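Local coordinates for chaperone SycD (Chlamydia pneumoniae, PDB 4NRH), which probably acts as a cytosolic type III secretion chaperone of the LcrH/SycD family, forming a complex with CopN that directs translocator secretion, at residues D[71-84]-D[99-112]. Residues are numbered along the deposited sequence; the frame is centred on the assembly and turned at random.
Sequences YLDKDYAKSITVFR and SLGASLHMSEQYSQ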
loop_
_atom_site.group_PDB
_atom_site.type_symbol
_atom_site.label_atom_id
_atom_site.label_comp_id
_atom_site.label_asym_id
_atom_site.label_seq_id
_atom_site.Cartn_x
_atom_site.Cartn_y
_atom_site.Cartn_z
ATOM N N TYR D 71 10.631 -18.109 -17.521
ATOM C CA TYR D 71 10.504 -19.536 -17.246
ATOM C C TYR D 71 11.414 -20.363 -18.152
ATOM O O TYR D 71 12.073 -21.298 -17.698
ATOM C CB TYR D 71 9.049 -19.979 -17.410
ATOM C CG TYR D 71 8.827 -21.461 -17.218
ATOM C CD1 TYR D 71 8.749 -22.012 -15.945
ATOM C CD2 TYR D 71 8.684 -22.308 -18.308
ATOM C CE1 TYR D 71 8.542 -23.366 -15.765
ATOM C CE2 TYR D 71 8.477 -23.664 -18.139
ATOM C CZ TYR D 71 8.407 -24.187 -16.864
ATOM O OH TYR D 71 8.201 -25.535 -16.687
ATOM N N LEU D 72 11.441 -20.012 -19.434
ATOM C CA LEU D 72 12.271 -20.714 -20.410
ATOM C C LEU D 72 13.763 -20.490 -20.162
ATOM O O LEU D 72 14.597 -21.291 -20.585
ATOM C CB LEU D 72 11.907 -20.276 -21.830
ATOM C CG LEU D 72 10.485 -20.599 -22.295
ATOM C CD1 LEU D 72 10.269 -20.133 -23.727
ATOM C CD2 LEU D 72 10.199 -22.087 -22.161
ATOM N N ASP D 73 14.092 -19.399 -19.477
ATOM C CA ASP D 73 15.479 -19.090 -19.141
ATOM C C ASP D 73 15.878 -19.709 -17.807
ATOM O O ASP D 73 16.940 -19.403 -17.264
ATOM C CB ASP D 73 15.698 -17.576 -19.102
ATOM C CG ASP D 73 15.663 -16.946 -20.479
ATOM O OD1 ASP D 73 15.911 -17.666 -21.469
ATOM O OD2 ASP D 73 15.389 -15.731 -20.572
ATOM N N LYS D 74 15.000 -20.561 -17.280
ATOM C CA LYS D 74 15.196 -21.244 -16.001
ATOM C C LYS D 74 15.261 -20.264 -14.831
ATOM O O LYS D 74 15.722 -20.613 -13.744
ATOM C CB LYS D 74 16.460 -22.110 -16.032
ATOM C CG LYS D 74 16.434 -23.218 -17.074
ATOM C CD LYS D 74 17.838 -23.711 -17.385
ATOM C CE LYS D 74 17.807 -24.987 -18.211
ATOM N NZ LYS D 74 17.078 -24.794 -19.494
ATOM N N ASP D 75 14.797 -19.039 -15.056
ATOM C CA ASP D 75 14.660 -18.070 -13.978
ATOM C C ASP D 75 13.266 -18.207 -13.382
ATOM O O ASP D 75 12.369 -17.413 -13.670
ATOM C CB ASP D 75 14.901 -16.646 -14.482
ATOM C CG ASP D 75 15.099 -15.651 -13.354
ATOM O OD1 ASP D 75 14.897 -16.026 -12.178
ATOM O OD2 ASP D 75 15.458 -14.489 -13.642
ATOM N N TYR D 76 13.097 -19.225 -12.545
ATOM C CA TYR D 76 11.792 -19.569 -12.000
ATOM C C TYR D 76 11.317 -18.534 -10.987
ATOM O O TYR D 76 10.128 -18.232 -10.913
ATOM C CB TYR D 76 11.844 -20.959 -11.369
ATOM C CG TYR D 76 12.359 -22.016 -12.320
ATOM C CD1 TYR D 76 11.708 -22.274 -13.520
ATOM C CD2 TYR D 76 13.506 -22.742 -12.027
ATOM C CE1 TYR D 76 12.181 -23.232 -14.397
ATOM C CE2 TYR D 76 13.984 -23.704 -12.897
ATOM C CZ TYR D 76 13.318 -23.944 -14.080
ATOM O OH TYR D 76 13.793 -24.900 -14.947
ATOM N N ALA D 77 12.256 -17.996 -10.214
ATOM C CA ALA D 77 11.949 -16.968 -9.225
ATOM C C ALA D 77 11.285 -15.751 -9.868
ATOM O O ALA D 77 10.309 -15.217 -9.344
ATOM C CB ALA D 77 13.214 -16.553 -8.487
ATOM N N LYS D 78 11.822 -15.323 -11.006
ATOM C CA LYS D 78 11.279 -14.175 -11.725
ATOM C C LYS D 78 9.919 -14.495 -12.338
ATOM O O LYS D 78 9.017 -13.656 -12.342
ATOM C CB LYS D 78 12.252 -13.717 -12.814
ATOM C CG LYS D 78 11.751 -12.546 -13.644
ATOM C CD LYS D 78 12.783 -12.114 -14.672
ATOM C CE LYS D 78 12.321 -10.880 -15.431
ATOM N NZ LYS D 78 13.310 -10.457 -16.461
ATOM N N SER D 79 9.778 -15.710 -12.858
ATOM C CA SER D 79 8.523 -16.133 -13.469
ATOM C C SER D 79 7.407 -16.208 -12.431
ATOM O O SER D 79 6.277 -15.802 -12.696
ATOM C CB SER D 79 8.693 -17.486 -14.166
ATOM O OG SER D 79 8.825 -18.536 -13.223
ATOM N N ILE D 80 7.736 -16.720 -11.248
ATOM C CA ILE D 80 6.772 -16.832 -10.159
ATOM C C ILE D 80 6.243 -15.458 -9.753
ATOM O O ILE D 80 5.039 -15.281 -9.557
ATOM C CB ILE D 80 7.394 -17.534 -8.932
ATOM C CG1 ILE D 80 7.615 -19.019 -9.228
ATOM C CG2 ILE D 80 6.496 -17.389 -7.719
ATOM C CD1 ILE D 80 8.461 -19.734 -8.195
ATOM N N THR D 81 7.148 -14.492 -9.636
ATOM C CA THR D 81 6.778 -13.111 -9.347
ATOM C C THR D 81 5.758 -12.579 -10.354
ATOM O O THR D 81 4.741 -11.997 -9.978
ATOM C CB THR D 81 8.012 -12.185 -9.349
ATOM O OG1 THR D 81 8.894 -12.555 -8.281
ATOM C CG2 THR D 81 7.592 -10.733 -9.176
ATOM N N VAL D 82 6.040 -12.794 -11.634
ATOM C CA VAL D 82 5.197 -12.290 -12.713
ATOM C C VAL D 82 3.813 -12.939 -12.745
ATOM O O VAL D 82 2.799 -12.247 -12.844
ATOM C CB VAL D 82 5.875 -12.503 -14.084
ATOM C CG1 VAL D 82 4.918 -12.159 -15.216
ATOM C CG2 VAL D 82 7.147 -11.673 -14.179
ATOM N N PHE D 83 3.775 -14.266 -12.654
ATOM C CA PHE D 83 2.515 -14.998 -12.745
ATOM C C PHE D 83 1.575 -14.699 -11.577
ATOM O O PHE D 83 0.358 -14.680 -11.751
ATOM C CB PHE D 83 2.774 -16.505 -12.846
ATOM C CG PHE D 83 3.464 -16.913 -14.117
ATOM C CD1 PHE D 83 3.059 -16.389 -15.334
ATOM C CD2 PHE D 83 4.507 -17.824 -14.099
ATOM C CE1 PHE D 83 3.688 -16.756 -16.508
ATOM C CE2 PHE D 83 5.141 -18.195 -15.271
ATOM C CZ PHE D 83 4.731 -17.660 -16.476
ATOM N N ARG D 84 2.136 -14.474 -10.393
ATOM C CA ARG D 84 1.328 -14.081 -9.242
ATOM C C ARG D 84 0.624 -12.747 -9.486
ATOM O O ARG D 84 -0.538 -12.578 -9.121
ATOM C CB ARG D 84 2.179 -14.002 -7.972
ATOM C CG ARG D 84 2.634 -15.353 -7.443
ATOM C CD ARG D 84 2.930 -15.283 -5.953
ATOM N NE ARG D 84 3.217 -16.599 -5.389
ATOM C CZ ARG D 84 4.390 -16.955 -4.877
ATOM N NH1 ARG D 84 5.394 -16.089 -4.848
ATOM N NH2 ARG D 84 4.559 -18.176 -4.389
ATOM N N SER D 99 0.940 -21.901 -15.484
ATOM C CA SER D 99 2.329 -21.477 -15.597
ATOM C C SER D 99 2.915 -21.150 -14.227
ATOM O O SER D 99 4.107 -21.348 -13.990
ATOM C CB SER D 99 2.443 -20.269 -16.528
ATOM O OG SER D 99 2.085 -20.615 -17.855
ATOM N N LEU D 100 2.073 -20.646 -13.329
ATOM C CA LEU D 100 2.490 -20.392 -11.955
ATOM C C LEU D 100 2.803 -21.714 -11.263
ATOM O O LEU D 100 3.798 -21.834 -10.547
ATOM C CB LEU D 100 1.407 -19.628 -11.188
ATOM C CG LEU D 100 1.628 -19.452 -9.682
ATOM C CD1 LEU D 100 2.974 -18.794 -9.401
ATOM C CD2 LEU D 100 0.495 -18.653 -9.056
ATOM N N GLY D 101 1.943 -22.704 -11.486
ATOM C CA GLY D 101 2.129 -24.028 -10.922
ATOM C C GLY D 101 3.395 -24.699 -11.415
ATOM O O GLY D 101 4.133 -25.299 -10.635
ATOM N N ALA D 102 3.640 -24.599 -12.719
ATOM C CA ALA D 102 4.828 -25.181 -13.332
ATOM C C ALA D 102 6.106 -24.551 -12.788
ATOM O O ALA D 102 7.096 -25.244 -12.548
ATOM C CB ALA D 102 4.767 -25.031 -14.845
ATOM N N SER D 103 6.078 -23.236 -12.594
ATOM C CA SER D 103 7.231 -22.510 -12.072
ATOM C C SER D 103 7.531 -22.908 -10.631
ATOM O O SER D 103 8.688 -23.110 -10.262
ATOM C CB SER D 103 6.996 -21.002 -12.166
ATOM O OG SER D 103 6.944 -20.578 -13.517
ATOM N N LEU D 104 6.482 -23.017 -9.822
ATOM C CA LEU D 104 6.615 -23.484 -8.447
ATOM C C LEU D 104 7.090 -24.934 -8.415
ATOM O O LEU D 104 7.881 -25.321 -7.553
ATOM C CB LEU D 104 5.289 -23.344 -7.696
ATOM C CG LEU D 104 4.786 -21.920 -7.452
ATOM C CD1 LEU D 104 3.313 -21.928 -7.071
ATOM C CD2 LEU D 104 5.617 -21.230 -6.378
ATOM N N HIS D 105 6.591 -25.730 -9.356
ATOM C CA HIS D 105 6.989 -27.127 -9.497
ATOM C C HIS D 105 8.495 -27.231 -9.735
ATOM O O HIS D 105 9.190 -27.989 -9.057
ATOM C CB HIS D 105 6.210 -27.785 -10.644
ATOM C CG HIS D 105 6.406 -29.267 -10.753
ATOM N ND1 HIS D 105 5.506 -30.084 -11.403
ATOM C CD2 HIS D 105 7.390 -30.080 -10.300
ATOM C CE1 HIS D 105 5.927 -31.335 -11.346
ATOM N NE2 HIS D 105 7.069 -31.360 -10.682
ATOM N N MET D 106 8.993 -26.463 -10.701
ATOM C CA MET D 106 10.416 -26.456 -11.021
ATOM C C MET D 106 11.247 -25.893 -9.870
ATOM O O MET D 106 12.435 -26.188 -9.750
ATOM C CB MET D 106 10.672 -25.647 -12.294
ATOM C CG MET D 106 10.021 -26.220 -13.544
ATOM S SD MET D 106 10.546 -27.907 -13.900
ATOM C CE MET D 106 12.320 -27.693 -14.041
ATOM N N SER D 107 10.614 -25.081 -9.028
ATOM C CA SER D 107 11.282 -24.494 -7.871
ATOM C C SER D 107 11.192 -25.408 -6.654
ATOM O O SER D 107 11.679 -25.065 -5.576
ATOM C CB SER D 107 10.679 -23.128 -7.542
ATOM O OG SER D 107 10.911 -22.200 -8.586
ATOM N N GLU D 108 10.551 -26.560 -6.838
ATOM C CA GLU D 108 10.347 -27.548 -5.778
ATOM C C GLU D 108 9.511 -26.984 -4.632
ATOM O O GLU D 108 9.643 -27.411 -3.487
ATOM C CB GLU D 108 11.683 -28.081 -5.248
ATOM C CG GLU D 108 12.493 -28.860 -6.273
ATOM C CD GLU D 108 13.793 -29.392 -5.706
ATOM O OE1 GLU D 108 13.880 -29.567 -4.472
ATOM O OE2 GLU D 108 14.726 -29.648 -6.496
ATOM N N GLN D 109 8.656 -26.017 -4.952
ATOM C CA GLN D 109 7.676 -25.521 -3.996
ATOM C C GLN D 109 6.355 -26.224 -4.276
ATOM O O GLN D 109 5.418 -25.634 -4.813
ATOM C CB GLN D 109 7.521 -24.002 -4.099
ATOM C CG GLN D 109 8.838 -23.241 -4.051
ATOM C CD GLN D 109 8.643 -21.744 -3.910
ATOM O OE1 GLN D 109 7.704 -21.287 -3.258
ATOM N NE2 GLN D 109 9.532 -20.972 -4.523
ATOM N N TYR D 110 6.299 -27.497 -3.899
ATOM C CA TYR D 110 5.227 -28.396 -4.314
ATOM C C TYR D 110 3.878 -28.063 -3.683
ATOM O O TYR D 110 2.848 -28.119 -4.355
ATOM C CB TYR D 110 5.616 -29.839 -3.993
ATOM C CG TYR D 110 6.885 -30.280 -4.688
ATOM C CD1 TYR D 110 6.978 -30.271 -6.075
ATOM C CD2 TYR D 110 7.993 -30.695 -3.960
ATOM C CE1 TYR D 110 8.136 -30.669 -6.716
ATOM C CE2 TYR D 110 9.157 -31.095 -4.593
ATOM C CZ TYR D 110 9.222 -31.079 -5.970
ATOM O OH TYR D 110 10.377 -31.476 -6.606
ATOM N N SER D 111 3.888 -27.737 -2.394
ATOM C CA SER D 111 2.663 -27.395 -1.674
ATOM C C SER D 111 1.878 -26.290 -2.378
ATOM O O SER D 111 0.659 -26.378 -2.527
ATOM C CB SER D 111 2.991 -26.969 -0.240
ATOM O OG SER D 111 1.811 -26.675 0.486
ATOM N N GLN D 112 2.586 -25.249 -2.804
ATOM C CA GLN D 112 1.962 -24.134 -3.506
ATOM C C GLN D 112 1.731 -24.462 -4.978
ATOM O O GLN D 112 0.795 -23.952 -5.595
ATOM C CB GLN D 112 2.813 -22.875 -3.362
ATOM C CG GLN D 112 2.828 -22.331 -1.945
ATOM C CD GLN D 112 3.526 -20.994 -1.836
ATOM O OE1 GLN D 112 4.223 -20.564 -2.755
ATOM N NE2 GLN D 112 3.349 -20.329 -0.701
#
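Tyr71 lies across Ala102, Ser103 and Met106. A chi1 of 177° swings its ring across to helix 94-106, which puts CD1 against Ser103 and Tyr71 OH 3.7 Å from Met106 CG. Tyr76 follows the turn between helices 57-72 and 76-89. Met106 CB stands over the centre of the Tyr76 ring, 3.5 Å from the centroid, in a CH-pi contact. Met106 is bent at chi2 and chi3, which brings CE to 3.3 Å from Tyr76 OH. Lys74 O lies on the opposite face of the ring. Ser79 OG donates to Tyr76 O and is 2.8 Å from Ser103 OG. Ser103 is a knob in a hole formed by Tyr71, Ser79, Ile80 and Phe83. Its OG donates to Ser99 O. The axes of 76-84 and 99-106 run antiparallel, 152° apart, as neighbouring helices do in a tetratricopeptide-repeat array. Ile80 CD1 meets Leu104 CD2 at 3.7 Å and Ser107 OG at 3.5 Å. Phe83 takes Ser99 CB over one face and Ser103 OG at its edge. Ser99 OG is hydrogen-bonded to Tyr64 OH of helix 57-72. Arg84 NH2 approaches Gln112 OE1 to 2.9 Å, with guanidinium and amide planes nearly perpendicular (88°). Gln112 NE2 hydrogen-bonds Glu32 OE2.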